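Side-chain contacts in tetratricopeptide TPR_2 repeat protein (Thermobaculum terrenum, PDB 5DJS), which carries tetratricopeptide repeats alongside a GT-B fold of glycosyl transferase family 41 and holds uridine-5'-diphosphate in this structure: residues A[398-403]-A[425-430]; A[175-180]-A[266-271]; A[308-313]-A[502-507]; A[437-440]-A[445-448]. The protein carries 1 engineered substitution. All blocks are in the same frame, centred on the assembly; numbering follows the deposited sequence.

Contact 1. Residues A[398-403]-A[425-430]; sequences MPRTDL and SLEALW. With UDP (uridine-5'-diphosphate), chain E.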
loop_
_atom_site.group_PDB
_atom_site.type_symbol
_atom_site.label_atom_id
_atom_site.label_comp_id
_atom_site.label_asym_id
_atom_site.label_seq_id
_atom_site.Cartn_x
_atom_site.Cartn_y
_atom_site.Cartn_z
ATOM N N MET A 398 -9.050 -5.091 13.446
ATOM C CA MET A 398 -8.950 -6.445 14.001
ATOM C C MET A 398 -7.789 -7.245 13.420
ATOM O O MET A 398 -7.267 -6.895 12.359
ATOM C CB MET A 398 -10.201 -7.225 13.629
ATOM C CG MET A 398 -11.491 -6.666 14.177
ATOM S SD MET A 398 -12.859 -7.643 13.552
ATOM C CE MET A 398 -13.006 -7.003 11.913
ATOM N N PRO A 399 -7.411 -8.358 14.090
ATOM C CA PRO A 399 -6.528 -9.353 13.469
ATOM C C PRO A 399 -7.056 -9.847 12.113
ATOM O O PRO A 399 -8.249 -9.715 11.825
ATOM C CB PRO A 399 -6.506 -10.495 14.495
ATOM C CG PRO A 399 -6.761 -9.832 15.808
ATOM C CD PRO A 399 -7.655 -8.656 15.519
ATOM N N ARG A 400 -6.159 -10.404 11.304
ATOM C CA ARG A 400 -6.457 -10.806 9.914
ATOM C C ARG A 400 -7.635 -11.792 9.792
ATOM O O ARG A 400 -8.592 -11.504 9.078
ATOM C CB ARG A 400 -5.182 -11.366 9.254
ATOM C CG ARG A 400 -5.348 -12.148 7.950
ATOM C CD ARG A 400 -4.971 -11.390 6.677
ATOM N NE ARG A 400 -4.194 -12.265 5.780
ATOM C CZ ARG A 400 -4.105 -12.159 4.452
ATOM N NH1 ARG A 400 -4.750 -11.207 3.780
ATOM N NH2 ARG A 400 -3.355 -13.034 3.777
ATOM N N THR A 401 -7.566 -12.935 10.476
ATOM C CA THR A 401 -8.635 -13.949 10.399
ATOM C C THR A 401 -9.949 -13.489 11.033
ATOM O O THR A 401 -11.019 -13.898 10.580
ATOM C CB THR A 401 -8.240 -15.297 11.047
ATOM O OG1 THR A 401 -7.808 -15.080 12.391
ATOM C CG2 THR A 401 -7.133 -15.991 10.250
ATOM N N ASP A 402 -9.869 -12.661 12.078
ATOM C CA ASP A 402 -11.062 -12.040 12.658
ATOM C C ASP A 402 -11.760 -11.130 11.641
ATOM O O ASP A 402 -12.990 -11.100 11.590
ATOM C CB ASP A 402 -10.729 -11.251 13.940
ATOM C CG ASP A 402 -10.373 -12.156 15.126
ATOM O OD1 ASP A 402 -10.135 -13.361 14.923
ATOM O OD2 ASP A 402 -10.323 -11.656 16.270
ATOM N N LEU A 403 -10.981 -10.405 10.835
ATOM C CA LEU A 403 -11.541 -9.522 9.800
ATOM C C LEU A 403 -12.141 -10.313 8.650
ATOM O O LEU A 403 -13.242 -10.004 8.188
ATOM C CB LEU A 403 -10.487 -8.552 9.259
ATOM C CG LEU A 403 -10.956 -7.548 8.188
ATOM C CD1 LEU A 403 -11.522 -6.269 8.801
ATOM C CD2 LEU A 403 -9.825 -7.227 7.225
ATOM N N SER A 425 -10.327 -6.308 -1.479
ATOM C CA SER A 425 -11.209 -6.875 -2.510
ATOM C C SER A 425 -10.983 -8.370 -2.689
ATOM O O SER A 425 -11.946 -9.140 -2.761
ATOM C CB SER A 425 -11.014 -6.159 -3.840
ATOM O OG SER A 425 -11.106 -4.776 -3.620
ATOM N N LEU A 426 -9.712 -8.769 -2.746
ATOM C CA LEU A 426 -9.360 -10.176 -2.851
ATOM C C LEU A 426 -9.829 -10.940 -1.607
ATOM O O LEU A 426 -10.365 -12.044 -1.721
ATOM C CB LEU A 426 -7.857 -10.341 -3.058
ATOM C CG LEU A 426 -7.329 -11.770 -3.139
ATOM C CD1 LEU A 426 -7.848 -12.489 -4.371
ATOM C CD2 LEU A 426 -5.814 -11.744 -3.143
ATOM N N GLU A 427 -9.646 -10.344 -0.432
ATOM C CA GLU A 427 -10.116 -10.950 0.809
ATOM C C GLU A 427 -11.621 -11.187 0.812
ATOM O O GLU A 427 -12.081 -12.206 1.325
ATOM C CB GLU A 427 -9.723 -10.090 2.014
ATOM C CG GLU A 427 -8.250 -10.209 2.382
ATOM C CD GLU A 427 -7.815 -9.221 3.440
ATOM O OE1 GLU A 427 -8.526 -8.213 3.687
ATOM O OE2 GLU A 427 -6.744 -9.463 4.026
ATOM N N ALA A 428 -12.376 -10.243 0.253
ATOM C CA ALA A 428 -13.831 -10.368 0.140
ATOM C C ALA A 428 -14.193 -11.579 -0.710
ATOM O O ALA A 428 -14.942 -12.454 -0.263
ATOM C CB ALA A 428 -14.442 -9.099 -0.450
ATOM N N LEU A 429 -13.634 -11.637 -1.916
ATOM C CA LEU A 429 -13.868 -12.769 -2.817
ATOM C C LEU A 429 -13.524 -14.112 -2.156
ATOM O O LEU A 429 -14.299 -15.056 -2.264
ATOM C CB LEU A 429 -13.093 -12.616 -4.136
ATOM C CG LEU A 429 -13.322 -11.385 -5.033
ATOM C CD1 LEU A 429 -12.801 -11.652 -6.437
ATOM C CD2 LEU A 429 -14.773 -10.943 -5.100
ATOM N N TRP A 430 -12.401 -14.185 -1.445
ATOM C CA TRP A 430 -12.039 -15.399 -0.679
ATOM C C TRP A 430 -13.148 -15.884 0.274
ATOM O O TRP A 430 -13.265 -17.094 0.524
ATOM C CB TRP A 430 -10.755 -15.194 0.148
ATOM C CG TRP A 430 -9.448 -15.181 -0.623
ATOM C CD1 TRP A 430 -9.204 -15.695 -1.872
ATOM C CD2 TRP A 430 -8.198 -14.658 -0.155
ATOM N NE1 TRP A 430 -7.889 -15.499 -2.214
ATOM C CE2 TRP A 430 -7.248 -14.866 -1.179
ATOM C CE3 TRP A 430 -7.792 -14.016 1.024
ATOM C CZ2 TRP A 430 -5.911 -14.454 -1.056
ATOM C CZ3 TRP A 430 -6.457 -13.615 1.150
ATOM C CH2 TRP A 430 -5.537 -13.837 0.116
HETATM N N1 UDP E . -6.374 -5.387 7.867
HETATM C C2 UDP E . -6.486 -5.816 9.221
HETATM N N3 UDP E . -7.339 -5.191 10.054
HETATM C C4 UDP E . -8.096 -4.166 9.630
HETATM C C5 UDP E . -8.019 -3.722 8.316
HETATM C C6 UDP E . -7.141 -4.355 7.444
HETATM O O2 UDP E . -5.802 -6.769 9.665
HETATM O O4 UDP E . -8.876 -3.601 10.412
HETATM C "C1'" UDP E . -5.443 -6.071 6.943
HETATM C "C2'" UDP E . -6.238 -6.747 5.842
HETATM O "O2'" UDP E . -5.688 -8.055 5.670
HETATM C "C3'" UDP E . -6.082 -5.824 4.639
HETATM C "C4'" UDP E . -4.788 -5.051 4.892
HETATM O "O4'" UDP E . -4.518 -5.180 6.296
HETATM O "O3'" UDP E . -6.030 -6.530 3.406
HETATM C "C5'" UDP E . -4.813 -3.562 4.545
HETATM O "O5'" UDP E . -5.618 -3.258 3.407
HETATM P PA UDP E . -6.017 -1.717 3.101
HETATM O O1A UDP E . -4.726 -0.962 2.898
HETATM O O2A UDP E . -6.990 -1.289 4.176
HETATM O O3A UDP E . -6.850 -1.702 1.712
HETATM P PB UDP E . -6.322 -2.321 0.316
HETATM O O1B UDP E . -5.818 -3.699 0.628
HETATM O O2B UDP E . -7.554 -2.377 -0.525
HETATM O O3B UDP E . -5.277 -1.346 -0.171
#

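Contact 2. Residues A[175-180]-A[266-271]; sequences HPVGYF and TWLAAI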
loop_
_atom_site.group_PDB
_atom_site.type_symbol
_atom_site.label_atom_id
_atom_site.label_comp_id
_atom_site.label_asym_id
_atom_site.label_seq_id
_atom_site.Cartn_x
_atom_site.Cartn_y
_atom_site.Cartn_z
ATOM N N HIS A 175 1.691 -8.016 6.201
ATOM C CA HIS A 175 1.427 -6.810 5.442
ATOM C C HIS A 175 1.215 -7.232 3.993
ATOM O O HIS A 175 1.892 -8.138 3.523
ATOM C CB HIS A 175 2.627 -5.858 5.545
ATOM C CG HIS A 175 2.452 -4.582 4.789
ATOM N ND1 HIS A 175 1.754 -3.504 5.288
ATOM C CD2 HIS A 175 2.863 -4.220 3.557
ATOM C CE1 HIS A 175 1.747 -2.529 4.395
ATOM N NE2 HIS A 175 2.417 -2.939 3.333
ATOM N N PRO A 176 0.277 -6.594 3.275
ATOM C CA PRO A 176 0.028 -6.923 1.870
ATOM C C PRO A 176 1.237 -7.384 1.062
ATOM O O PRO A 176 1.159 -8.416 0.402
ATOM C CB PRO A 176 -0.515 -5.606 1.326
ATOM C CG PRO A 176 -1.369 -5.130 2.467
ATOM C CD PRO A 176 -0.677 -5.567 3.736
ATOM N N VAL A 177 2.333 -6.626 1.122
ATOM C CA VAL A 177 3.605 -6.998 0.482
ATOM C C VAL A 177 4.009 -8.417 0.855
ATOM O O VAL A 177 4.097 -9.284 -0.012
ATOM C CB VAL A 177 4.750 -6.001 0.810
ATOM C CG1 VAL A 177 6.120 -6.566 0.449
ATOM C CG2 VAL A 177 4.521 -4.672 0.088
ATOM N N GLY A 178 4.235 -8.651 2.144
ATOM C CA GLY A 178 4.549 -9.989 2.646
ATOM C C GLY A 178 3.529 -11.083 2.319
ATOM O O GLY A 178 3.910 -12.237 2.081
ATOM N N TYR A 179 2.244 -10.726 2.311
ATOM C CA TYR A 179 1.173 -11.689 2.028
ATOM C C TYR A 179 1.243 -12.213 0.595
ATOM O O TYR A 179 1.092 -13.410 0.373
ATOM C CB TYR A 179 -0.229 -11.093 2.310
ATOM C CG TYR A 179 -0.527 -10.767 3.776
ATOM C CD1 TYR A 179 -0.092 -11.607 4.816
ATOM C CD2 TYR A 179 -1.276 -9.639 4.123
ATOM C CE1 TYR A 179 -0.371 -11.319 6.145
ATOM C CE2 TYR A 179 -1.555 -9.344 5.452
ATOM C CZ TYR A 179 -1.100 -10.188 6.458
ATOM O OH TYR A 179 -1.365 -9.903 7.781
ATOM N N PHE A 180 1.477 -11.317 -0.362
ATOM C CA PHE A 180 1.593 -11.688 -1.781
ATOM C C PHE A 180 2.984 -12.187 -2.198
ATOM O O PHE A 180 3.112 -12.865 -3.222
ATOM C CB PHE A 180 1.209 -10.513 -2.673
ATOM C CG PHE A 180 -0.255 -10.173 -2.643
ATOM C CD1 PHE A 180 -1.195 -11.056 -3.158
ATOM C CD2 PHE A 180 -0.697 -8.948 -2.134
ATOM C CE1 PHE A 180 -2.543 -10.742 -3.147
ATOM C CE2 PHE A 180 -2.048 -8.631 -2.119
ATOM C CZ PHE A 180 -2.970 -9.526 -2.632
ATOM N N THR A 266 9.869 -2.712 -10.656
ATOM C CA THR A 266 8.954 -2.348 -9.555
ATOM C C THR A 266 7.647 -3.146 -9.715
ATOM O O THR A 266 7.081 -3.213 -10.808
ATOM C CB THR A 266 8.742 -0.809 -9.446
ATOM O OG1 THR A 266 8.160 -0.489 -8.175
ATOM C CG2 THR A 266 7.878 -0.235 -10.581
ATOM N N TRP A 267 7.198 -3.771 -8.630
ATOM C CA TRP A 267 6.056 -4.689 -8.667
ATOM C C TRP A 267 5.398 -4.808 -7.281
ATOM O O TRP A 267 6.085 -4.688 -6.249
ATOM C CB TRP A 267 6.504 -6.084 -9.151
ATOM C CG TRP A 267 5.450 -7.153 -8.967
ATOM C CD1 TRP A 267 4.278 -7.280 -9.658
ATOM C CD2 TRP A 267 5.471 -8.225 -8.020
ATOM N NE1 TRP A 267 3.570 -8.364 -9.201
ATOM C CE2 TRP A 267 4.280 -8.962 -8.196
ATOM C CE3 TRP A 267 6.384 -8.641 -7.045
ATOM C CZ2 TRP A 267 3.974 -10.082 -7.429
ATOM C CZ3 TRP A 267 6.081 -9.762 -6.274
ATOM C CH2 TRP A 267 4.884 -10.468 -6.472
ATOM N N LEU A 268 4.074 -5.019 -7.283
ATOM C CA LEU A 268 3.270 -5.364 -6.097
ATOM C C LEU A 268 2.642 -4.157 -5.402
ATOM O O LEU A 268 1.433 -4.098 -5.262
ATOM C CB LEU A 268 4.049 -6.233 -5.097
ATOM C CG LEU A 268 3.280 -6.870 -3.951
ATOM C CD1 LEU A 268 2.495 -8.045 -4.464
ATOM C CD2 LEU A 268 4.232 -7.370 -2.892
ATOM N N ALA A 269 3.461 -3.202 -4.983
ATOM C CA ALA A 269 2.989 -2.007 -4.280
ATOM C C ALA A 269 2.733 -0.852 -5.237
ATOM O O ALA A 269 1.942 0.041 -4.932
ATOM C CB ALA A 269 3.999 -1.590 -3.213
ATOM N N ALA A 270 3.400 -0.865 -6.386
ATOM C CA ALA A 270 3.301 0.218 -7.340
ATOM C C ALA A 270 1.864 0.395 -7.774
ATOM O O ALA A 270 1.200 -0.572 -8.120
ATOM C CB ALA A 270 4.192 -0.050 -8.541
ATOM N N ILE A 271 1.392 1.635 -7.671
ATOM C CA ILE A 271 0.129 2.104 -8.276
ATOM C C ILE A 271 0.355 3.136 -9.381
ATOM O O ILE A 271 -0.599 3.601 -10.012
ATOM C CB ILE A 271 -0.817 2.725 -7.219
ATOM C CG1 ILE A 271 -0.120 3.861 -6.458
ATOM C CG2 ILE A 271 -1.307 1.651 -6.250
ATOM C CD1 ILE A 271 -1.073 4.812 -5.779
#

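Contact 3. Residues A[308-313]-A[502-507]; sequences YLPCNP and GSFTAE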
loop_
_atom_site.group_PDB
_atom_site.type_symbol
_atom_site.label_atom_id
_atom_site.label_comp_id
_atom_site.label_asym_id
_atom_site.label_seq_id
_atom_site.Cartn_x
_atom_site.Cartn_y
_atom_site.Cartn_z
ATOM N N TYR A 308 -2.201 -9.429 -11.968
ATOM C CA TYR A 308 -0.811 -9.094 -11.610
ATOM C C TYR A 308 -0.319 -9.600 -10.244
ATOM O O TYR A 308 0.812 -9.309 -9.884
ATOM C CB TYR A 308 -0.567 -7.583 -11.743
ATOM C CG TYR A 308 -0.971 -6.717 -10.546
ATOM C CD1 TYR A 308 -2.303 -6.637 -10.110
ATOM C CD2 TYR A 308 -0.020 -5.944 -9.877
ATOM C CE1 TYR A 308 -2.661 -5.837 -9.037
ATOM C CE2 TYR A 308 -0.372 -5.137 -8.804
ATOM C CZ TYR A 308 -1.691 -5.086 -8.385
ATOM O OH TYR A 308 -2.036 -4.282 -7.322
ATOM N N LEU A 309 -1.146 -10.345 -9.504
ATOM C CA LEU A 309 -0.788 -10.870 -8.191
ATOM C C LEU A 309 -1.263 -12.316 -8.039
ATOM O O LEU A 309 -2.181 -12.728 -8.752
ATOM C CB LEU A 309 -1.464 -10.032 -7.112
ATOM C CG LEU A 309 -1.181 -8.534 -7.113
ATOM C CD1 LEU A 309 -2.083 -7.824 -6.129
ATOM C CD2 LEU A 309 0.255 -8.299 -6.733
ATOM N N PRO A 310 -0.660 -13.081 -7.097
ATOM C CA PRO A 310 -1.162 -14.424 -6.782
ATOM C C PRO A 310 -2.385 -14.406 -5.844
ATOM O O PRO A 310 -2.310 -13.867 -4.738
ATOM C CB PRO A 310 0.043 -15.094 -6.100
ATOM C CG PRO A 310 0.780 -13.975 -5.444
ATOM C CD PRO A 310 0.524 -12.740 -6.277
ATOM N N CYS A 311 -3.481 -15.023 -6.289
ATOM C CA CYS A 311 -4.778 -15.030 -5.584
ATOM C C CYS A 311 -5.061 -16.239 -4.658
ATOM O O CYS A 311 -6.160 -16.344 -4.094
ATOM C CB CYS A 311 -5.893 -14.917 -6.620
ATOM S SG CYS A 311 -5.794 -13.427 -7.629
ATOM N N ASN A 312 -4.098 -17.142 -4.486
ATOM C CA ASN A 312 -4.304 -18.292 -3.592
ATOM C C ASN A 312 -4.397 -17.853 -2.126
ATOM O O ASN A 312 -3.571 -17.062 -1.675
ATOM C CB ASN A 312 -3.199 -19.348 -3.773
ATOM C CG ASN A 312 -1.832 -18.849 -3.345
ATOM O OD1 ASN A 312 -1.360 -17.836 -3.842
ATOM N ND2 ASN A 312 -1.210 -19.535 -2.401
ATOM N N PRO A 313 -5.391 -18.364 -1.376
ATOM C CA PRO A 313 -5.622 -17.879 -0.015
ATOM C C PRO A 313 -4.709 -18.535 1.008
ATOM O O PRO A 313 -4.146 -19.583 0.724
ATOM C CB PRO A 313 -7.052 -18.318 0.249
ATOM C CG PRO A 313 -7.118 -19.643 -0.430
ATOM C CD PRO A 313 -6.270 -19.510 -1.675
ATOM N N GLY A 502 1.439 -21.530 -8.181
ATOM C CA GLY A 502 2.379 -21.963 -9.216
ATOM C C GLY A 502 2.081 -21.398 -10.590
ATOM O O GLY A 502 2.996 -21.139 -11.374
ATOM N N SER A 503 0.803 -21.200 -10.885
ATOM C CA SER A 503 0.398 -20.632 -12.165
ATOM C C SER A 503 0.885 -19.180 -12.304
ATOM O O SER A 503 1.418 -18.802 -13.353
ATOM C CB SER A 503 -1.118 -20.711 -12.325
ATOM O OG SER A 503 -1.470 -20.559 -13.680
ATOM N N PHE A 504 0.727 -18.382 -11.238
ATOM C CA PHE A 504 1.195 -16.990 -11.244
ATOM C C PHE A 504 2.718 -16.882 -11.347
ATOM O O PHE A 504 3.225 -16.165 -12.214
ATOM C CB PHE A 504 0.749 -16.200 -9.999
ATOM C CG PHE A 504 1.393 -14.831 -9.905
ATOM C CD1 PHE A 504 0.998 -13.814 -10.764
ATOM C CD2 PHE A 504 2.430 -14.577 -9.006
ATOM C CE1 PHE A 504 1.590 -12.559 -10.722
ATOM C CE2 PHE A 504 3.035 -13.320 -8.960
ATOM C CZ PHE A 504 2.612 -12.311 -9.816
ATOM N N THR A 505 3.445 -17.574 -10.465
ATOM C CA THR A 505 4.893 -17.338 -10.388
ATOM C C THR A 505 5.603 -17.844 -11.646
ATOM O O THR A 505 6.660 -17.340 -11.986
ATOM C CB THR A 505 5.616 -17.855 -9.114
ATOM O OG1 THR A 505 6.420 -18.993 -9.420
ATOM C CG2 THR A 505 4.681 -18.167 -7.975
ATOM N N ALA A 506 5.022 -18.822 -12.333
ATOM C CA ALA A 506 5.531 -19.239 -13.636
ATOM C C ALA A 506 5.361 -18.114 -14.660
ATOM O O ALA A 506 6.272 -17.857 -15.436
ATOM C CB ALA A 506 4.840 -20.521 -14.108
ATOM N N GLU A 507 4.204 -17.449 -14.658
ATOM C CA GLU A 507 3.967 -16.307 -15.568
ATOM C C GLU A 507 4.907 -15.101 -15.300
ATOM O O GLU A 507 5.320 -14.394 -16.239
ATOM C CB GLU A 507 2.496 -15.878 -15.524
ATOM C CG GLU A 507 1.606 -16.646 -16.483
ATOM C CD GLU A 507 1.650 -16.077 -17.892
ATOM O OE1 GLU A 507 1.473 -14.836 -18.056
ATOM O OE2 GLU A 507 1.859 -16.871 -18.840
#

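Contact 4. Residues A[437-440]-A[445-448]; sequences TLEG and GRAT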
loop_
_atom_site.group_PDB
_atom_site.type_symbol
_atom_site.label_atom_id
_atom_site.label_comp_id
_atom_site.label_asym_id
_atom_site.label_seq_id
_atom_site.Cartn_x
_atom_site.Cartn_y
_atom_site.Cartn_z
ATOM N N THR A 437 -17.088 -2.198 -8.071
ATOM C CA THR A 437 -15.989 -1.247 -8.298
ATOM C C THR A 437 -16.288 -0.326 -9.460
ATOM O O THR A 437 -17.131 -0.639 -10.301
ATOM C CB THR A 437 -14.659 -1.947 -8.654
ATOM O OG1 THR A 437 -14.720 -2.491 -9.982
ATOM C CG2 THR A 437 -14.368 -3.076 -7.715
ATOM N N LEU A 438 -15.577 0.801 -9.501
ATOM C CA LEU A 438 -15.452 1.608 -10.712
ATOM C C LEU A 438 -14.105 1.284 -11.378
ATOM O O LEU A 438 -13.069 1.221 -10.714
ATOM C CB LEU A 438 -15.550 3.099 -10.390
ATOM C CG LEU A 438 -15.395 4.094 -11.555
ATOM C CD1 LEU A 438 -16.517 3.940 -12.567
ATOM C CD2 LEU A 438 -15.335 5.537 -11.066
ATOM N N GLU A 439 -14.134 1.058 -12.688
ATOM C CA GLU A 439 -12.920 0.916 -13.480
ATOM C C GLU A 439 -12.495 2.331 -13.860
ATOM O O GLU A 439 -13.113 2.955 -14.728
ATOM C CB GLU A 439 -13.187 0.044 -14.720
ATOM C CG GLU A 439 -11.959 -0.295 -15.545
ATOM C CD GLU A 439 -12.263 -1.226 -16.709
ATOM O OE1 GLU A 439 -11.812 -2.392 -16.647
ATOM O OE2 GLU A 439 -12.945 -0.798 -17.675
ATOM N N GLY A 440 -11.475 2.849 -13.171
ATOM C CA GLY A 440 -10.874 4.149 -13.494
ATOM C C GLY A 440 -9.989 4.072 -14.734
ATOM O O GLY A 440 -9.548 2.995 -15.118
ATOM N N GLY A 445 -6.750 3.310 -9.956
ATOM C CA GLY A 445 -8.180 2.968 -9.872
ATOM C C GLY A 445 -8.610 1.707 -10.617
ATOM O O GLY A 445 -9.740 1.650 -11.110
ATOM N N ARG A 446 -7.721 0.702 -10.706
ATOM C CA ARG A 446 -7.981 -0.534 -11.478
ATOM C C ARG A 446 -7.517 -1.845 -10.836
ATOM O O ARG A 446 -7.596 -2.896 -11.475
ATOM C CB ARG A 446 -7.340 -0.413 -12.864
ATOM C CG ARG A 446 -8.086 0.496 -13.819
ATOM C CD ARG A 446 -7.262 0.754 -15.061
ATOM N NE ARG A 446 -7.604 -0.166 -16.133
ATOM C CZ ARG A 446 -8.435 0.094 -17.144
ATOM N NH1 ARG A 446 -9.051 1.271 -17.265
ATOM N NH2 ARG A 446 -8.652 -0.841 -18.063
ATOM N N ALA A 447 -7.047 -1.818 -9.596
ATOM C CA ALA A 447 -6.604 -3.055 -8.951
ATOM C C ALA A 447 -7.759 -4.069 -8.851
ATOM O O ALA A 447 -7.560 -5.266 -9.074
ATOM C CB ALA A 447 -6.018 -2.773 -7.573
ATOM N N THR A 448 -8.957 -3.582 -8.530
ATOM C CA THR A 448 -10.132 -4.445 -8.395
ATOM C C THR A 448 -10.808 -4.708 -9.732
ATOM O O THR A 448 -11.225 -5.839 -9.996
ATOM C CB THR A 448 -11.173 -3.841 -7.444
ATOM O OG1 THR A 448 -11.442 -2.485 -7.832
ATOM C CG2 THR A 448 -10.684 -3.836 -6.086
#

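Contact 1. Residues A[398-403]-A[425-430]
L403 and E427 have the nearest CA atoms of segments 398-403 and 425-430, yet these stay 9.2 Å apart, so side chains and the bound uridine-5'-diphosphate do the bridging. This is the nucleotide pocket of the C-terminal half of a GT-B fold, and M398, R400, L403 and E427 all belong to it. R400 carries the protein part of the contact. Its first torsion sets CG anti to the backbone N (chi1 165°), and bends at chi2 and chi3 then bring the guanidinium over to the other helix. There R400 NH1 forms a salt bridge and hydrogen bond with E427 OE2 at 2.7 Å. The N-H...O angle of 141° shows a bent bond, although the oxygen lies close to the guanidinium plane and receives NH1 on its anti lone pair. The R400 group also meets the rim of W430, with R400 NH1 4.0 Å from W430 CZ3 and the two planes 72° apart. W430 turns its NE1 to the carbonyl oxygen of C311, while R400 has a further cation-pi partner in Y179. E427 reaches out with an extended chain, and its carboxylate also faces the ribose O2' and O3', the O3' bonds being weak. The modelled separation of its OE2 from O2' is too short to be taken at face value. At the base end, N3 of the nucleotide donates a hydrogen bond to M398 O at 2.9 Å; the N-H of M398 gives O4 a weak bond. Between these polar ends the L403 methyl CD2 lies 3.9 Å from both C2' of the ribose and OE1 of E427.

Contact 2. Residues A[175-180]-A[266-271]
L268 pushes its forked end against helix 176-187 and overlaps V177 with one methyl and F180 with the other. The nearest CA atoms across the contact, those of V177 and L268, are 6.8 Å apart, and the L268 side chain spans the interval. CG of L268 stands anti to the backbone N (chi1 -169°), which carries both methyls out toward the helix. CD2 takes the V177 side. It approaches the helix backbone as well as the side chain, L268 CD2 lying 3.5 Å from V177 CA and 3.9 Å from V177 CG1, with V177 CG2 at a similar distance. The other methyl meets the root of the F180 side chain: L268 CD1 is 3.3 Å from F180 CB and 3.9 Å from F180 CG. The F180 ring itself leads off from the contact, since its CG sits anti to the carbonyl carbon (chi1 -70°), and it packs on T423 and L426 of helix 423-430. W267 adds a looser touch, W267 CH2 lying 4.4 Å from F180 O, while its NE1 is hydrogen-bonded to the carbonyl oxygen of Y308. No hydrogen bond crosses between the two segments; 196 Å² of surface is buried by van der Waals contact alone, and L268 also touches L309. The helix that follows strand 163-169 thus meets the loop that follows strand 263-266 of the same parallel sheet, within the Rossmann-like N-terminal domain of the GT-B fold.

Contact 3. Residues A[308-313]-A[502-507]
F504 sits on the long C-terminal helix 479-521 and inserts its ring against Y308, L309 and P310, in the loop that follows strand 300-304. Because F504 and its neighbour T505 also touch V184 and A187 of helix 176-187, the contact belongs to the return of the C-terminal helix to the N-terminal half, a familiar feature of GT-B folds. The backbones come near, with 5.7 Å between the CA atoms of P310 and F504. From its CB, beside P310 CB, the side chain heads for the loop; CG lies anti to the backbone N (chi1 172°), and the ring lands with one face against the L309-P310 peptide link. F504 CG is 3.9 Å from P310 N. On one side of the ring the proline covers this face: F504 CD2 meets P310 CB at 3.8 Å, and F504 CE2 meets P310 CD at 3.7 Å. That CD also makes a CH-pi contact, P310 CD lying 4.0 Å from the F504 ring centroid and only 22° off the normal, so its carbon is truly over the face. On the other side of the ring, and over the same face, F504 CD1 approaches L309 C at 3.8 Å. No hydrogen bond links the segments. The carbonyl of Y308 receives the end of the ring obliquely, F504 CE1 lying 3.4 Å from Y308 O and F504 CZ 3.5 Å from it.

Contact 4. Residues A[437-440]-A[445-448]
G440 and G445 supply the backbone link between the two segments: G440 N donates to G445 O at 2.9 Å, with an N-H...O angle of 158°. A second hydrogen bond comes from a side chain, R446 NH1 reaching G440 O at 2.8 Å from somewhat out of the carbonyl plane. G440 is thus gripped at both its N-H and its carbonyl O, by the consecutive residues G445 and R446. The charged pair is of another kind. E439, extended with CG anti to its backbone N (chi1 -174°), lays its carboxylate nearly parallel to the R446 guanidinium, the planes being 7° apart. The two groups are stacked: E439 CG lies over one guanidinium face, 3.7 Å from R446 NH1, and E439 OE1 is 3.8 Å from R446 NH2. At that length and out of plane, no N-H points at the oxygen, and only charge attraction remains. Each has a firmer partner, R453 for E439 and the carbonyl oxygen of H287 for R446 NE. Van der Waals contact closes the far end, where T437 and T448 lie side by side with their side chains pointing opposite ways and T437 CG2 approaches T448 CB at 3.3 Å. T448 OG1 is hydrogen-bonded to S420 and D415. With R446 at the N-cap position, this is the strand-to-helix connection of the beta-alpha-beta unit 435-438, 447-454, 461-462 in the Rossmann-like C-terminal domain.

How the contacts relate
Contacts 1, 2 and 3 are buried, whereas contact 4 is only partly so. Their chemistry follows their place: polar and charged groups dominate where contact 1 lines the nucleotide pocket and where contact 4 shapes a loop, while contacts 2 and 3 are apolar, without a hydrogen bond between their segments. Contacts 2 and 3 adjoin, with W267 packed on F504 and the carbonyl oxygen of F180 on P310, and together join the first sheet's loops to helices 176-187 and 479-521. Helix 423-430 of contact 1 reaches contact 3 as well, since L426 packs on C311. Contact 4 continues from that helix, and S425 touches T448.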